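Local coordinates for protein PadR family transcriptional regulator (Streptococcus pneumoniae, PDB 5ZQH) that probably binds operator DNA as a dimeric PadR-family regulator with a helix-turn-helix domain, controlling transcription of target genes, at residues 88-91 / 92-96. Residues are numbered along the deposited sequence; the frame is centred on the assembly and turned at random.
Sequences QQWD and DLSQK
The carbonyls of Gln88, Gln89 and Trp90 each accept the N-H four residues on, from Asp92, Leu93 and Ser94, the i to i+4 ladder of an unbroken α-helix. Leu93 N meets Gln89 O at 3.0 Å, with an N-H...O angle of 164°. Trp90 O accepts twice: Ser94 N reaches it at 3.0 Å from one face of the carbonyl plane, while Ser94 OG donates from the opposite face, 2.6 Å from Trp90 O. This is the familiar way in which a serine hydroxyl is satisfied inside a helix. Here OG lies beside its own backbone N (chi1 -61°), which brings it to the carbonyl; with Trp90 CG anti to the backbone N (chi1 -180°), the indole comes to lie with Ser94 OG over one face, 3.4 Å above the plane and offset toward the rim. The helix, 77-101, is the C-terminal one that follows the winged helix-turn-helix of PadR proteins, and it contributes to the dimer interface: the Trp90 ring stacks on Trp90 of the second subunit, and Leu93 packs on Leu5 of that subunit. Gln89 and Leu93 run side by side, with Gln89 CG 3.8 Å from Leu93 CD1. One turn along, Lys96 NZ makes a salt bridge with Asp92 OD2, the hydrogen bond within it weak at 3.4 Å.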
loop_
_atom_site.group_PDB
_atom_site.type_symbol
_atom_site.label_atom_id
_atom_site.label_comp_id
_atom_site.label_asym_id
_atom_site.label_seq_id
_atom_site.Cartn_x
_atom_site.Cartn_y
_atom_site.Cartn_z
ATOM N N GLN A 88 1.429 12.583 2.193
ATOM C CA GLN A 88 2.889 12.693 2.212
ATOM C C GLN A 88 3.549 11.356 1.859
ATOM O O GLN A 88 4.496 11.319 1.064
ATOM C CB GLN A 88 3.388 13.210 3.561
ATOM C CG GLN A 88 2.984 14.645 3.844
ATOM C CD GLN A 88 3.493 15.137 5.180
ATOM O OE1 GLN A 88 2.739 15.210 6.155
ATOM N NE2 GLN A 88 4.781 15.475 5.236
ATOM N N GLN A 89 3.029 10.273 2.435
ATOM C CA GLN A 89 3.512 8.921 2.147
ATOM C C GLN A 89 3.218 8.493 0.709
ATOM O O GLN A 89 4.033 7.811 0.098
ATOM C CB GLN A 89 2.943 7.906 3.137
ATOM C CG GLN A 89 3.807 6.665 3.290
ATOM C CD GLN A 89 3.414 5.796 4.468
ATOM O OE1 GLN A 89 4.267 5.396 5.258
ATOM N NE2 GLN A 89 2.124 5.490 4.587
ATOM N N TRP A 90 2.069 8.903 0.173
ATOM C CA TRP A 90 1.725 8.601 -1.215
ATOM C C TRP A 90 2.643 9.337 -2.202
ATOM O O TRP A 90 3.140 8.717 -3.148
ATOM C CB TRP A 90 0.246 8.868 -1.534
ATOM C CG TRP A 90 -0.067 8.540 -2.955
ATOM C CD1 TRP A 90 -0.206 9.426 -3.996
ATOM C CD2 TRP A 90 -0.219 7.232 -3.519
ATOM N NE1 TRP A 90 -0.461 8.748 -5.166
ATOM C CE2 TRP A 90 -0.474 7.402 -4.906
ATOM C CE3 TRP A 90 -0.177 5.933 -2.988
ATOM C CZ2 TRP A 90 -0.687 6.317 -5.769
ATOM C CZ3 TRP A 90 -0.393 4.853 -3.845
ATOM C CH2 TRP A 90 -0.643 5.056 -5.226
ATOM N N ASP A 91 2.855 10.637 -1.973
ATOM C CA ASP A 91 3.781 11.458 -2.763
ATOM C C ASP A 91 5.220 10.929 -2.717
ATOM O O ASP A 91 5.909 10.917 -3.744
ATOM C CB ASP A 91 3.748 12.919 -2.295
ATOM C CG ASP A 91 2.510 13.678 -2.776
ATOM O OD1 ASP A 91 1.427 13.066 -2.945
ATOM O OD2 ASP A 91 2.617 14.911 -2.971
ATOM N N ASP A 92 5.653 10.494 -1.529
ATOM C CA ASP A 92 7.000 9.963 -1.308
ATOM C C ASP A 92 7.207 8.638 -2.047
ATOM O O ASP A 92 8.162 8.502 -2.811
ATOM C CB ASP A 92 7.297 9.829 0.199
ATOM C CG ASP A 92 8.650 9.167 0.494
ATOM O OD1 ASP A 92 9.708 9.707 0.091
ATOM O OD2 ASP A 92 8.654 8.106 1.152
ATOM N N LEU A 93 6.294 7.691 -1.836
ATOM C CA LEU A 93 6.405 6.356 -2.426
ATOM C C LEU A 93 6.215 6.342 -3.947
ATOM O O LEU A 93 6.836 5.527 -4.630
ATOM C CB LEU A 93 5.476 5.349 -1.723
ATOM C CG LEU A 93 5.759 5.034 -0.241
ATOM C CD1 LEU A 93 4.592 4.282 0.388
ATOM C CD2 LEU A 93 7.061 4.267 -0.045
ATOM N N SER A 94 5.393 7.260 -4.466
ATOM C CA SER A 94 5.188 7.415 -5.915
ATOM C C SER A 94 6.485 7.729 -6.663
ATOM O O SER A 94 6.780 7.075 -7.664
ATOM C CB SER A 94 4.120 8.473 -6.224
ATOM O OG SER A 94 2.867 8.115 -5.664
ATOM N N GLN A 95 7.252 8.708 -6.167
ATOM C CA GLN A 95 8.529 9.088 -6.791
ATOM C C GLN A 95 9.649 8.052 -6.611
ATOM O O GLN A 95 10.520 7.922 -7.474
ATOM C CB GLN A 95 8.973 10.515 -6.409
ATOM C CG GLN A 95 9.594 10.696 -5.026
ATOM C CD GLN A 95 10.482 11.933 -4.934
ATOM O OE1 GLN A 95 10.068 13.042 -5.280
ATOM N NE2 GLN A 95 11.707 11.749 -4.457
ATOM N N LYS A 96 9.599 7.311 -5.501
ATOM C CA LYS A 96 10.492 6.166 -5.265
ATOM C C LYS A 96 10.231 5.026 -6.259
ATOM O O LYS A 96 11.175 4.474 -6.836
ATOM C CB LYS A 96 10.331 5.632 -3.835
ATOM C CG LYS A 96 10.910 6.513 -2.741
ATOM C CD LYS A 96 10.617 5.905 -1.381
ATOM C CE LYS A 96 11.320 6.659 -0.272
ATOM N NZ LYS A 96 11.239 5.911 1.013
#